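Local coordinates for VgrG protein (Vibrio cholerae, PDB 4DTF) that probably cross-links actin in host cells through its actin cross-linking domain, in an ATP- and magnesium-dependent reaction, and here holds a non-hydrolysable ATP analogue, at residues M59-M64 with E90-P95; I27-A32 with S171-T176; I277-K282 with I348-R353. One frame throughout, in Å; residues are numbered along the deposited sequence.

Contact 1. Residues M59-M64 with E90-P95; sequences MLTKDM and ELVSYP. With ANP (phosphoaminophosphonic acid-adenylate ester), chain B.
Met-59 and Val-92 form a hydrogen-bonded antiparallel pair, followed by the non-hydrogen-bonded pair Leu-60/Leu-91 and the hydrogen-bonded pair Thr-61/Glu-90. The two short strand axes make an angle of 139°, so the pairing is markedly twisted. Its shortest backbone bond runs from Met-59 N to Val-92 O (2.7 Å), and the donor stands above the carbonyl plane. Glu-90 O accepts two bonds, from Thr-61 N and, at 2.7 Å, from Thr-61 OG1, which reach it from opposite faces of the carbonyl plane. With OG1 placed between the backbone N and the carbonyl carbon (chi1 71°), the hydroxyl can bond to this oxygen and also accept a hydrogen from a water, which donates a second one to Glu-90 OE1 (2.6 Å).

Asp-63 and Glu-90 bring their carboxylates into a stack with planes 5° apart, Asp-63 OD1 lying 4.0 Å from Glu-90 OE1. Such a concentration of negative charge probably suits cations: a magnesium ion sits about 3 Å from the nearest atom of the Glu-90 side chain. At the other end the extended Met-59 crosses Tyr-94 at roughly a right angle. Met-59 SD lies 5.2 Å from the centroid of the Tyr-94 ring, oblique to the ring normal, a Met-aromatic contact; Met-59 CG packs separately on Tyr-94 CE1 at 3.6 Å. Tyr-94 OH is hydrogen-bonded to Pro-14 O.

Leu-60 and Leu-91 run side by side on the face turned to helix 101-124, where both touch Leu-114. The opposite face, bearing Glu-90 and Val-92, fronts the nucleotide, and strand 45-51 pairs with the outer edge of strand 56-68.

Contact 2. Residues I27-A32 with S171-T176; sequences IENELA and SGQQAT. With MG (magnesium ion), chain D; ANP (phosphoaminophosphonic acid-adenylate ester), chain B.
Glu-28 and Gln-174 exchange a reciprocal pair of backbone hydrogen bonds, N to O in both directions, which fixes the register of strands 24-30 and 173-180. The pairing is antiparallel, and the short axes are close to straight opposition. Glu-30 N donates to Gly-172 O at 2.8 Å, a third backbone bond one residue before Gln-173. Between these bonds, CA-H...O contacts fill the gaps, as from Gln-173 CA to Glu-28 O (3.4 Å).

A side-chain amide bond reinforces one face. Gln-173 NE2 donates to Asn-29 OD1 at 2.6 Å, almost straight at 173°. The bond lies in the donor's amide plane but approaches the oxygen from above the acceptor's, consistent with amide planes 72° apart. Asn-29 holds CG away from its backbone N, which brings its amide alongside the glutamine. Gln-173 NE2 also reaches Pro-364 O.

On the other face the bonds run to metal and nucleotide. Gln-174, bent at its second torsion (99°), directs OE1 to a magnesium ion 2.5 Å away; Glu-28 OE1 lies 3.0 Å from the same ion. A water joins three groups: it donates to Glu-28 OE1 and is hydrogen-bonded to Thr-176 OG1 (2.7 Å) and to ribose O3' of the ATP analogue. O3' also gives a weak bond to Ile-27 O. Thr-176 CB packs against O4' of the sugar at 3.4 Å.

Acidic and amide side chains rising from adjacent antiparallel strands beneath a nucleotide and its magnesium ions are consistent with the glutamine synthetase-like site described for actin cross-linking domains.

Contact 3. Residues I277-K282 with I348-R353; sequences ILPRTK and ILFEFR. With ANP (phosphoaminophosphonic acid-adenylate ester), chain B; SO4 (sulfate ion), chain F.
Leu-349 O is gripped by two donors: Arg-280 N at 2.7 Å, placed above the carbonyl plane, and a water at 2.8 Å that also accepts from Thr-281 N. The adjoining Leu-349 N is satisfied by a side chain, donating to Thr-281 OG1 (2.8 Å). This hydroxyl stands where a backbone carbonyl would continue the pairing, and it is bonded to Ile-333 O as well. Earlier in the register, Leu-278 and Glu-351 trade two backbone bonds as a hydrogen-bonded antiparallel pair.

Charge is organised around Glu-351. Its extended chain, with CG turned away from the backbone N (chi1 176°), sends the carboxylate between two arginines. Arg-353 NH1 meets Glu-351 OE2 on its syn side at 2.8 Å in a salt bridge, while Arg-280 NE makes only a long ion pair with OE1. The second pairing rests on charge alone: OE1 lies well out of the guanidinium plane and no N-H points at it; the guanidinium and carboxylate planes stand 88° apart. A water links NE and OE1. Arg-280 NH1 is hydrogen-bonded to His-331 O. A sulfate, probably from the crystallisation liquor, is held by Arg-353 through NH1 to O4 and NH2 to O2 (2.7 Å). A magnesium ion lies about 3 Å from the nearest atom of the Glu-351 side chain.

The other face is apolar. Ile-277 lies alongside Phe-352, its CG2 over one face of the ring and its CD1 3.6 Å from Phe-352 CE2; CG2 also packs on Phe-350 CB (3.7 Å).

Leu-195 of helix 190-196 closes on Ile-277, Phe-350 and Phe-352, helix 269-275 touches Leu-278 and Arg-353, and strand 173-180 pairs with the far edge of strand 345-352.

In the fold
The three contacts follow one another across neighbouring strands. Contact 1 joins contact 2 through Leu-91 O and Asn-29 N (2.8 Å, a probable hydrogen bond), and contact 2 joins contact 3 through Ala-175 O and Phe-352 N, also 2.8 Å. Contacts 1 and 3 do not touch: their centres lie about 17 Å apart, and the ATP analogue bridges the interval. Its adenine is sandwiched, with Pro-95 CG 3.5 Å from C5 on one face and Leu-349 CD2 3.4 Å from C5 on the other. Ribose O2' donates to Ser-93 O in contact 1. Each contact sends a side chain to the magnesium region: Glu-90 from contact 1, Glu-28 and the metal-bound Gln-174 from contact 2, Glu-351 from contact 3.

Contact 1. Residues M59-M64 with E90-P95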
loop_
_atom_site.group_PDB
_atom_site.type_symbol
_atom_site.label_atom_id
_atom_site.label_comp_id
_atom_site.label_asym_id
_atom_site.label_seq_id
_atom_site.Cartn_x
_atom_site.Cartn_y
_atom_site.Cartn_z
ATOM N N MET A 59 -11.180 -7.247 0.937
ATOM C CA MET A 59 -12.046 -6.479 0.056
ATOM C C MET A 59 -11.886 -6.963 -1.367
ATOM O O MET A 59 -10.793 -7.373 -1.768
ATOM C CB MET A 59 -11.647 -4.999 0.077
ATOM C CG MET A 59 -11.850 -4.317 1.412
ATOM S SD MET A 59 -11.152 -2.662 1.316
ATOM C CE MET A 59 -11.650 -2.012 2.875
ATOM N N LEU A 60 -12.950 -6.826 -2.155
ATOM C CA LEU A 60 -12.935 -7.114 -3.587
ATOM C C LEU A 60 -12.894 -5.770 -4.264
ATOM O O LEU A 60 -13.797 -4.948 -4.069
ATOM C CB LEU A 60 -14.187 -7.902 -3.991
ATOM C CG LEU A 60 -14.070 -9.416 -3.822
ATOM C CD1 LEU A 60 -14.515 -9.840 -2.477
ATOM C CD2 LEU A 60 -14.912 -10.106 -4.841
ATOM N N THR A 61 -11.805 -5.499 -4.995
ATOM C CA THR A 61 -11.617 -4.199 -5.615
ATOM C C THR A 61 -11.280 -4.266 -7.076
ATOM O O THR A 61 -10.705 -5.252 -7.548
ATOM C CB THR A 61 -10.478 -3.409 -4.917
ATOM O OG1 THR A 61 -9.227 -4.018 -5.247
ATOM C CG2 THR A 61 -10.649 -3.304 -3.387
ATOM N N LYS A 62 -11.556 -3.162 -7.778
ATOM C CA LYS A 62 -11.118 -3.015 -9.154
ATOM C C LYS A 62 -9.694 -2.453 -9.024
ATOM O O LYS A 62 -9.396 -1.710 -8.081
ATOM C CB LYS A 62 -12.039 -2.094 -9.987
ATOM C CG LYS A 62 -12.242 -0.683 -9.450
ATOM C CD LYS A 62 -12.904 0.221 -10.502
ATOM C CE LYS A 62 -13.185 1.571 -9.889
ATOM N NZ LYS A 62 -13.800 2.531 -10.840
ATOM N N ASP A 63 -8.813 -2.853 -9.925
ATOM C CA ASP A 63 -7.424 -2.433 -9.851
ATOM C C ASP A 63 -6.964 -1.705 -11.123
ATOM O O ASP A 63 -7.139 -0.497 -11.215
ATOM C CB ASP A 63 -6.571 -3.668 -9.514
ATOM C CG ASP A 63 -5.089 -3.446 -9.271
ATOM O OD1 ASP A 63 -4.667 -2.282 -9.129
ATOM O OD2 ASP A 63 -4.353 -4.449 -9.235
ATOM N N MET A 64 -6.387 -2.435 -12.092
ATOM C CA MET A 64 -5.837 -1.905 -13.335
ATOM C C MET A 64 -6.919 -1.767 -14.407
ATOM O O MET A 64 -7.562 -2.759 -14.741
ATOM C CB MET A 64 -4.724 -2.844 -13.843
ATOM C CG MET A 64 -3.317 -2.267 -13.765
ATOM S SD MET A 64 -2.818 -1.657 -12.139
ATOM C CE MET A 64 -1.334 -2.695 -11.813
ATOM N N GLU A 90 -8.420 -7.019 -7.652
ATOM C CA GLU A 90 -7.409 -7.151 -6.625
ATOM C C GLU A 90 -8.073 -7.428 -5.285
ATOM O O GLU A 90 -8.988 -6.707 -4.865
ATOM C CB GLU A 90 -6.526 -5.905 -6.577
ATOM C CG GLU A 90 -5.353 -6.004 -5.602
ATOM C CD GLU A 90 -4.568 -4.718 -5.467
ATOM O OE1 GLU A 90 -5.204 -3.641 -5.411
ATOM O OE2 GLU A 90 -3.322 -4.782 -5.384
ATOM N N LEU A 91 -7.614 -8.479 -4.616
ATOM C CA LEU A 91 -8.100 -8.832 -3.273
ATOM C C LEU A 91 -7.189 -8.156 -2.251
ATOM O O LEU A 91 -5.969 -8.320 -2.309
ATOM C CB LEU A 91 -8.124 -10.345 -3.067
ATOM C CG LEU A 91 -8.830 -11.196 -4.126
ATOM C CD1 LEU A 91 -8.844 -12.660 -3.689
ATOM C CD2 LEU A 91 -10.265 -10.680 -4.419
ATOM N N VAL A 92 -7.781 -7.307 -1.394
ATOM C CA VAL A 92 -7.042 -6.477 -0.430
ATOM C C VAL A 92 -7.435 -6.872 0.983
ATOM O O VAL A 92 -8.565 -6.613 1.397
ATOM C CB VAL A 92 -7.233 -4.953 -0.709
ATOM C CG1 VAL A 92 -6.388 -4.113 0.248
ATOM C CG2 VAL A 92 -6.888 -4.607 -2.169
ATOM N N SER A 93 -6.525 -7.530 1.710
ATOM C CA SER A 93 -6.865 -7.990 3.050
ATOM C C SER A 93 -7.104 -6.866 4.046
ATOM O O SER A 93 -6.561 -5.771 3.891
ATOM C CB SER A 93 -5.814 -8.960 3.587
ATOM O OG SER A 93 -4.655 -8.287 4.060
ATOM N N TYR A 94 -7.917 -7.152 5.068
ATOM C CA TYR A 94 -8.096 -6.289 6.223
ATOM C C TYR A 94 -6.844 -6.623 7.050
ATOM O O TYR A 94 -6.514 -7.816 7.173
ATOM C CB TYR A 94 -9.395 -6.645 6.981
ATOM C CG TYR A 94 -10.610 -6.042 6.307
ATOM C CD1 TYR A 94 -11.196 -6.657 5.204
ATOM C CD2 TYR A 94 -11.121 -4.812 6.717
ATOM C CE1 TYR A 94 -12.277 -6.079 4.541
ATOM C CE2 TYR A 94 -12.216 -4.233 6.076
ATOM C CZ TYR A 94 -12.784 -4.865 4.979
ATOM O OH TYR A 94 -13.838 -4.288 4.316
ATOM N N PRO A 95 -6.067 -5.626 7.531
ATOM C CA PRO A 95 -4.848 -5.961 8.287
ATOM C C PRO A 95 -5.111 -6.799 9.532
ATOM O O PRO A 95 -6.204 -6.753 10.109
ATOM C CB PRO A 95 -4.290 -4.587 8.673
ATOM C CG PRO A 95 -5.488 -3.672 8.655
ATOM C CD PRO A 95 -6.277 -4.164 7.489
HETATM P PG ANP B . -4.312 1.353 -5.045
HETATM O O1G ANP B . -4.193 0.041 -5.757
HETATM O O2G ANP B . -3.233 2.321 -5.435
HETATM O O3G ANP B . -5.622 2.021 -5.333
HETATM P PB ANP B . -5.244 1.251 -2.381
HETATM O O1B ANP B . -6.071 2.454 -2.659
HETATM O O2B ANP B . -6.109 0.028 -2.357
HETATM N N3B ANP B . -4.214 1.100 -3.462
HETATM P PA ANP B . -4.834 0.724 0.347
HETATM O O1A ANP B . -4.831 1.707 1.458
HETATM O O2A ANP B . -6.199 0.050 0.268
HETATM O O3A ANP B . -4.540 1.417 -0.948
HETATM O "O5'" ANP B . -3.717 -0.403 0.574
HETATM C "C5'" ANP B . -3.657 -0.797 1.942
HETATM C "C4'" ANP B . -2.769 -1.993 2.142
HETATM O "O4'" ANP B . -2.184 -1.831 3.449
HETATM C "C3'" ANP B . -3.507 -3.330 2.215
HETATM O "O3'" ANP B . -2.628 -4.419 1.953
HETATM C "C2'" ANP B . -3.997 -3.325 3.659
HETATM O "O2'" ANP B . -4.290 -4.611 4.180
HETATM C "C1'" ANP B . -2.769 -2.747 4.354
HETATM N N9 ANP B . -3.018 -2.062 5.610
HETATM C C8 ANP B . -3.981 -1.124 5.894
HETATM N N7 ANP B . -3.984 -0.723 7.137
HETATM C C5 ANP B . -2.940 -1.425 7.716
HETATM C C6 ANP B . -2.391 -1.422 9.016
HETATM N N6 ANP B . -2.878 -0.695 10.027
HETATM N N1 ANP B . -1.316 -2.209 9.246
HETATM C C2 ANP B . -0.834 -2.955 8.244
HETATM N N3 ANP B . -1.273 -3.050 6.985
HETATM C C4 ANP B . -2.333 -2.253 6.787
HETATM O O HOH W 1 -7.264 -2.016 -5.744
#

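Contact 2. Residues I27-A32 with S171-T176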
loop_
_atom_site.group_PDB
_atom_site.type_symbol
_atom_site.label_atom_id
_atom_site.label_comp_id
_atom_site.label_asym_id
_atom_site.label_seq_id
_atom_site.Cartn_x
_atom_site.Cartn_y
_atom_site.Cartn_z
ATOM N N ILE A 27 -2.184 -7.533 2.973
ATOM C CA ILE A 27 -1.726 -8.075 1.688
ATOM C C ILE A 27 -2.600 -7.589 0.541
ATOM O O ILE A 27 -3.767 -7.263 0.744
ATOM C CB ILE A 27 -1.578 -9.628 1.686
ATOM C CG1 ILE A 27 -2.940 -10.348 1.882
ATOM C CG2 ILE A 27 -0.500 -10.115 2.670
ATOM C CD1 ILE A 27 -2.935 -11.881 1.636
ATOM N N GLU A 28 -2.030 -7.557 -0.666
ATOM C CA GLU A 28 -2.730 -7.166 -1.886
ATOM C C GLU A 28 -2.461 -8.246 -2.903
ATOM O O GLU A 28 -1.313 -8.663 -3.042
ATOM C CB GLU A 28 -2.197 -5.823 -2.397
ATOM C CG GLU A 28 -2.619 -4.644 -1.541
ATOM C CD GLU A 28 -1.842 -3.376 -1.820
ATOM O OE1 GLU A 28 -0.610 -3.356 -1.586
ATOM O OE2 GLU A 28 -2.467 -2.399 -2.286
ATOM N N ASN A 29 -3.509 -8.758 -3.564
ATOM C CA ASN A 29 -3.341 -9.832 -4.536
ATOM C C ASN A 29 -4.182 -9.620 -5.778
ATOM O O ASN A 29 -5.406 -9.812 -5.748
ATOM C CB ASN A 29 -3.641 -11.210 -3.923
ATOM C CG ASN A 29 -3.013 -12.367 -4.691
ATOM O OD1 ASN A 29 -2.734 -13.413 -4.135
ATOM N ND2 ASN A 29 -2.687 -12.195 -5.957
ATOM N N GLU A 30 -3.517 -9.255 -6.879
ATOM C CA GLU A 30 -4.190 -9.055 -8.159
ATOM C C GLU A 30 -4.397 -10.428 -8.810
ATOM O O GLU A 30 -3.460 -11.221 -8.895
ATOM C CB GLU A 30 -3.383 -8.120 -9.060
ATOM C CG GLU A 30 -4.098 -7.688 -10.332
ATOM C CD GLU A 30 -3.222 -6.958 -11.329
ATOM O OE1 GLU A 30 -3.782 -6.230 -12.175
ATOM O OE2 GLU A 30 -1.980 -7.095 -11.255
ATOM N N LEU A 31 -5.645 -10.727 -9.194
ATOM C CA LEU A 31 -5.984 -12.016 -9.787
ATOM C C LEU A 31 -5.734 -12.031 -11.278
ATOM O O LEU A 31 -5.804 -10.992 -11.929
ATOM C CB LEU A 31 -7.453 -12.379 -9.510
ATOM C CG LEU A 31 -7.896 -12.426 -8.054
ATOM C CD1 LEU A 31 -9.360 -12.632 -7.962
ATOM C CD2 LEU A 31 -7.131 -13.475 -7.256
ATOM N N ALA A 32 -5.467 -13.230 -11.824
ATOM C CA ALA A 32 -5.330 -13.455 -13.262
ATOM C C ALA A 32 -6.473 -14.371 -13.695
ATOM O O ALA A 32 -6.898 -15.236 -12.926
ATOM C CB ALA A 32 -3.988 -14.110 -13.583
ATOM N N SER A 171 4.092 -11.850 -8.843
ATOM C CA SER A 171 4.052 -10.612 -9.636
ATOM C C SER A 171 2.772 -9.779 -9.382
ATOM O O SER A 171 2.808 -8.571 -9.580
ATOM C CB SER A 171 4.277 -10.878 -11.132
ATOM O OG SER A 171 3.123 -11.305 -11.835
ATOM N N GLY A 172 1.678 -10.418 -8.935
ATOM C CA GLY A 172 0.438 -9.716 -8.595
ATOM C C GLY A 172 0.311 -9.443 -7.103
ATOM O O GLY A 172 -0.725 -8.951 -6.644
ATOM N N GLN A 173 1.368 -9.732 -6.329
ATOM C CA GLN A 173 1.336 -9.634 -4.870
ATOM C C GLN A 173 2.223 -8.608 -4.189
ATOM O O GLN A 173 3.405 -8.464 -4.507
ATOM C CB GLN A 173 1.586 -11.017 -4.248
ATOM C CG GLN A 173 0.515 -12.062 -4.620
ATOM C CD GLN A 173 0.799 -13.470 -4.129
ATOM O OE1 GLN A 173 1.945 -13.901 -3.976
ATOM N NE2 GLN A 173 -0.251 -14.258 -3.950
ATOM N N GLN A 174 1.641 -7.934 -3.198
ATOM C CA GLN A 174 2.346 -7.026 -2.289
ATOM C C GLN A 174 1.951 -7.332 -0.868
ATOM O O GLN A 174 0.908 -7.938 -0.632
ATOM C CB GLN A 174 2.064 -5.549 -2.577
ATOM C CG GLN A 174 2.848 -4.995 -3.747
ATOM C CD GLN A 174 1.991 -4.979 -4.967
ATOM O OE1 GLN A 174 0.987 -4.266 -5.036
ATOM N NE2 GLN A 174 2.361 -5.784 -5.946
ATOM N N ALA A 175 2.777 -6.885 0.087
ATOM C CA ALA A 175 2.508 -6.979 1.511
ATOM C C ALA A 175 2.793 -5.588 2.085
ATOM O O ALA A 175 3.705 -4.915 1.612
ATOM C CB ALA A 175 3.418 -8.013 2.150
ATOM N N THR A 176 1.995 -5.147 3.074
ATOM C CA THR A 176 2.154 -3.857 3.759
ATOM C C THR A 176 2.324 -4.138 5.236
ATOM O O THR A 176 1.499 -4.828 5.825
ATOM C CB THR A 176 1.004 -2.880 3.423
ATOM O OG1 THR A 176 1.025 -2.607 2.022
ATOM C CG2 THR A 176 1.111 -1.552 4.172
HETATM MG MG MG D . 0.355 -2.062 -4.162
HETATM P PG ANP B . -4.312 1.353 -5.045
HETATM O O1G ANP B . -4.193 0.041 -5.757
HETATM O O2G ANP B . -3.233 2.321 -5.435
HETATM O O3G ANP B . -5.622 2.021 -5.333
HETATM P PB ANP B . -5.244 1.251 -2.381
HETATM O O1B ANP B . -6.071 2.454 -2.659
HETATM O O2B ANP B . -6.109 0.028 -2.357
HETATM N N3B ANP B . -4.214 1.100 -3.462
HETATM P PA ANP B . -4.834 0.724 0.347
HETATM O O1A ANP B . -4.831 1.707 1.458
HETATM O O2A ANP B . -6.199 0.050 0.268
HETATM O O3A ANP B . -4.540 1.417 -0.948
HETATM O "O5'" ANP B . -3.717 -0.403 0.574
HETATM C "C5'" ANP B . -3.657 -0.797 1.942
HETATM C "C4'" ANP B . -2.769 -1.993 2.142
HETATM O "O4'" ANP B . -2.184 -1.831 3.449
HETATM C "C3'" ANP B . -3.507 -3.330 2.215
HETATM O "O3'" ANP B . -2.628 -4.419 1.953
HETATM C "C2'" ANP B . -3.997 -3.325 3.659
HETATM O "O2'" ANP B . -4.290 -4.611 4.180
HETATM C "C1'" ANP B . -2.769 -2.747 4.354
HETATM N N9 ANP B . -3.018 -2.062 5.610
HETATM C C8 ANP B . -3.981 -1.124 5.894
HETATM N N7 ANP B . -3.984 -0.723 7.137
HETATM C C5 ANP B . -2.940 -1.425 7.716
HETATM C C6 ANP B . -2.391 -1.422 9.016
HETATM N N6 ANP B . -2.878 -0.695 10.027
HETATM N N1 ANP B . -1.316 -2.209 9.246
HETATM C C2 ANP B . -0.834 -2.955 8.244
HETATM N N3 ANP B . -1.273 -3.050 6.985
HETATM C C4 ANP B . -2.333 -2.253 6.787
HETATM O O HOH W 2 -0.030 -4.620 0.586
#

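Contact 3. Residues I277-K282 with I348-R353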
loop_
_atom_site.group_PDB
_atom_site.type_symbol
_atom_site.label_atom_id
_atom_site.label_comp_id
_atom_site.label_asym_id
_atom_site.label_seq_id
_atom_site.Cartn_x
_atom_site.Cartn_y
_atom_site.Cartn_z
ATOM N N ILE A 277 10.835 -0.896 -0.665
ATOM C CA ILE A 277 10.045 -0.880 0.558
ATOM C C ILE A 277 9.537 0.565 0.552
ATOM O O ILE A 277 10.297 1.510 0.779
ATOM C CB ILE A 277 10.844 -1.278 1.831
ATOM C CG1 ILE A 277 11.412 -2.722 1.712
ATOM C CG2 ILE A 277 9.957 -1.139 3.071
ATOM C CD1 ILE A 277 12.388 -3.202 2.882
ATOM N N LEU A 278 8.281 0.724 0.143
ATOM C CA LEU A 278 7.648 2.025 -0.056
ATOM C C LEU A 278 6.964 2.607 1.183
ATOM O O LEU A 278 5.969 2.051 1.622
ATOM C CB LEU A 278 6.659 1.925 -1.236
ATOM C CG LEU A 278 5.843 3.173 -1.598
ATOM C CD1 LEU A 278 6.723 4.281 -2.190
ATOM C CD2 LEU A 278 4.693 2.817 -2.545
ATOM N N PRO A 279 7.433 3.761 1.726
ATOM C CA PRO A 279 6.714 4.372 2.859
ATOM C C PRO A 279 5.279 4.692 2.429
ATOM O O PRO A 279 5.063 5.193 1.320
ATOM C CB PRO A 279 7.518 5.637 3.167
ATOM C CG PRO A 279 8.908 5.355 2.591
ATOM C CD PRO A 279 8.625 4.550 1.350
ATOM N N ARG A 280 4.307 4.324 3.275
ATOM C CA ARG A 280 2.887 4.507 2.988
ATOM C C ARG A 280 2.242 5.529 3.900
ATOM O O ARG A 280 1.054 5.797 3.749
ATOM C CB ARG A 280 2.150 3.153 3.067
ATOM C CG ARG A 280 2.525 2.185 1.928
ATOM C CD ARG A 280 1.922 2.532 0.569
ATOM N NE ARG A 280 0.456 2.566 0.608
ATOM C CZ ARG A 280 -0.265 3.679 0.514
ATOM N NH1 ARG A 280 0.331 4.856 0.354
ATOM N NH2 ARG A 280 -1.588 3.623 0.556
ATOM N N THR A 281 3.025 6.101 4.850
ATOM C CA THR A 281 2.537 7.083 5.812
ATOM C C THR A 281 3.164 8.443 5.518
ATOM O O THR A 281 4.359 8.527 5.219
ATOM C CB THR A 281 2.779 6.586 7.252
ATOM O OG1 THR A 281 2.175 5.293 7.419
ATOM C CG2 THR A 281 2.247 7.541 8.323
ATOM N N LYS A 282 2.355 9.508 5.644
ATOM C CA LYS A 282 2.786 10.894 5.480
ATOM C C LYS A 282 3.995 11.159 6.398
ATOM O O LYS A 282 3.870 11.021 7.614
ATOM C CB LYS A 282 1.628 11.847 5.832
ATOM C CG LYS A 282 1.954 13.343 5.690
ATOM C CD LYS A 282 0.758 14.221 6.120
ATOM C CE LYS A 282 -0.433 14.133 5.184
ATOM N NZ LYS A 282 -1.522 15.051 5.595
ATOM N N ILE A 348 3.491 3.624 11.369
ATOM C CA ILE A 348 3.946 4.020 10.042
ATOM C C ILE A 348 3.993 2.757 9.218
ATOM O O ILE A 348 4.378 1.696 9.726
ATOM C CB ILE A 348 5.278 4.827 10.063
ATOM C CG1 ILE A 348 6.385 4.096 10.875
ATOM C CG2 ILE A 348 5.011 6.262 10.567
ATOM C CD1 ILE A 348 7.833 4.700 10.760
ATOM N N LEU A 349 3.521 2.847 7.971
ATOM C CA LEU A 349 3.361 1.696 7.087
ATOM C C LEU A 349 4.292 1.663 5.910
ATOM O O LEU A 349 4.725 2.704 5.416
ATOM C CB LEU A 349 1.887 1.590 6.638
ATOM C CG LEU A 349 0.955 0.887 7.640
ATOM C CD1 LEU A 349 0.737 1.724 8.914
ATOM C CD2 LEU A 349 -0.359 0.611 7.018
ATOM N N PHE A 350 4.611 0.439 5.458
ATOM C CA PHE A 350 5.530 0.243 4.349
ATOM C C PHE A 350 5.063 -0.843 3.421
ATOM O O PHE A 350 4.739 -1.946 3.862
ATOM C CB PHE A 350 6.940 -0.078 4.872
ATOM C CG PHE A 350 7.466 0.988 5.796
ATOM C CD1 PHE A 350 8.173 2.079 5.294
ATOM C CD2 PHE A 350 7.225 0.924 7.167
ATOM C CE1 PHE A 350 8.625 3.086 6.147
ATOM C CE2 PHE A 350 7.675 1.931 8.017
ATOM C CZ PHE A 350 8.362 3.008 7.502
ATOM N N GLU A 351 5.066 -0.547 2.123
ATOM C CA GLU A 351 4.636 -1.526 1.137
ATOM C C GLU A 351 5.837 -2.206 0.506
ATOM O O GLU A 351 6.716 -1.542 -0.045
ATOM C CB GLU A 351 3.755 -0.845 0.075
ATOM C CG GLU A 351 3.299 -1.735 -1.073
ATOM C CD GLU A 351 2.535 -0.993 -2.153
ATOM O OE1 GLU A 351 1.744 -0.086 -1.818
ATOM O OE2 GLU A 351 2.717 -1.333 -3.341
ATOM N N PHE A 352 5.831 -3.542 0.529
ATOM C CA PHE A 352 6.863 -4.337 -0.121
ATOM C C PHE A 352 6.365 -4.529 -1.552
ATOM O O PHE A 352 5.404 -5.267 -1.779
ATOM C CB PHE A 352 7.072 -5.680 0.614
ATOM C CG PHE A 352 7.769 -5.513 1.944
ATOM C CD1 PHE A 352 7.061 -5.123 3.078
ATOM C CD2 PHE A 352 9.138 -5.733 2.061
ATOM C CE1 PHE A 352 7.712 -4.957 4.306
ATOM C CE2 PHE A 352 9.781 -5.588 3.295
ATOM C CZ PHE A 352 9.068 -5.185 4.401
ATOM N N ARG A 353 6.981 -3.812 -2.500
ATOM C CA ARG A 353 6.623 -3.824 -3.931
ATOM C C ARG A 353 6.702 -5.217 -4.539
ATOM O O ARG A 353 5.879 -5.579 -5.384
ATOM C CB ARG A 353 7.437 -2.773 -4.706
ATOM C CG ARG A 353 7.183 -1.336 -4.181
ATOM C CD ARG A 353 5.769 -0.825 -4.499
ATOM N NE ARG A 353 5.604 -0.669 -5.950
ATOM C CZ ARG A 353 4.453 -0.462 -6.578
ATOM N NH1 ARG A 353 3.321 -0.374 -5.895
ATOM N NH2 ARG A 353 4.429 -0.318 -7.895
HETATM P PG ANP B . -4.312 1.353 -5.045
HETATM O O1G ANP B . -4.193 0.041 -5.757
HETATM O O2G ANP B . -3.233 2.321 -5.435
HETATM O O3G ANP B . -5.622 2.021 -5.333
HETATM P PB ANP B . -5.244 1.251 -2.381
HETATM O O1B ANP B . -6.071 2.454 -2.659
HETATM O O2B ANP B . -6.109 0.028 -2.357
HETATM N N3B ANP B . -4.214 1.100 -3.462
HETATM P PA ANP B . -4.834 0.724 0.347
HETATM O O1A ANP B . -4.831 1.707 1.458
HETATM O O2A ANP B . -6.199 0.050 0.268
HETATM O O3A ANP B . -4.540 1.417 -0.948
HETATM O "O5'" ANP B . -3.717 -0.403 0.574
HETATM C "C5'" ANP B . -3.657 -0.797 1.942
HETATM C "C4'" ANP B . -2.769 -1.993 2.142
HETATM O "O4'" ANP B . -2.184 -1.831 3.449
HETATM C "C3'" ANP B . -3.507 -3.330 2.215
HETATM O "O3'" ANP B . -2.628 -4.419 1.953
HETATM C "C2'" ANP B . -3.997 -3.325 3.659
HETATM O "O2'" ANP B . -4.290 -4.611 4.180
HETATM C "C1'" ANP B . -2.769 -2.747 4.354
HETATM N N9 ANP B . -3.018 -2.062 5.610
HETATM C C8 ANP B . -3.981 -1.124 5.894
HETATM N N7 ANP B . -3.984 -0.723 7.137
HETATM C C5 ANP B . -2.940 -1.425 7.716
HETATM C C6 ANP B . -2.391 -1.422 9.016
HETATM N N6 ANP B . -2.878 -0.695 10.027
HETATM N N1 ANP B . -1.316 -2.209 9.246
HETATM C C2 ANP B . -0.834 -2.955 8.244
HETATM N N3 ANP B . -1.273 -3.050 6.985
HETATM C C4 ANP B . -2.333 -2.253 6.787
HETATM S S SO4 F . 0.772 0.656 -8.487
HETATM O O1 SO4 F . -0.313 0.016 -9.215
HETATM O O2 SO4 F . 2.040 0.183 -9.004
HETATM O O3 SO4 F . 0.669 2.086 -8.658
HETATM O O4 SO4 F . 0.639 0.335 -7.066
HETATM O O HOH W 3 0.132 -0.431 0.749
HETATM O O HOH W 4 5.648 5.204 6.203
#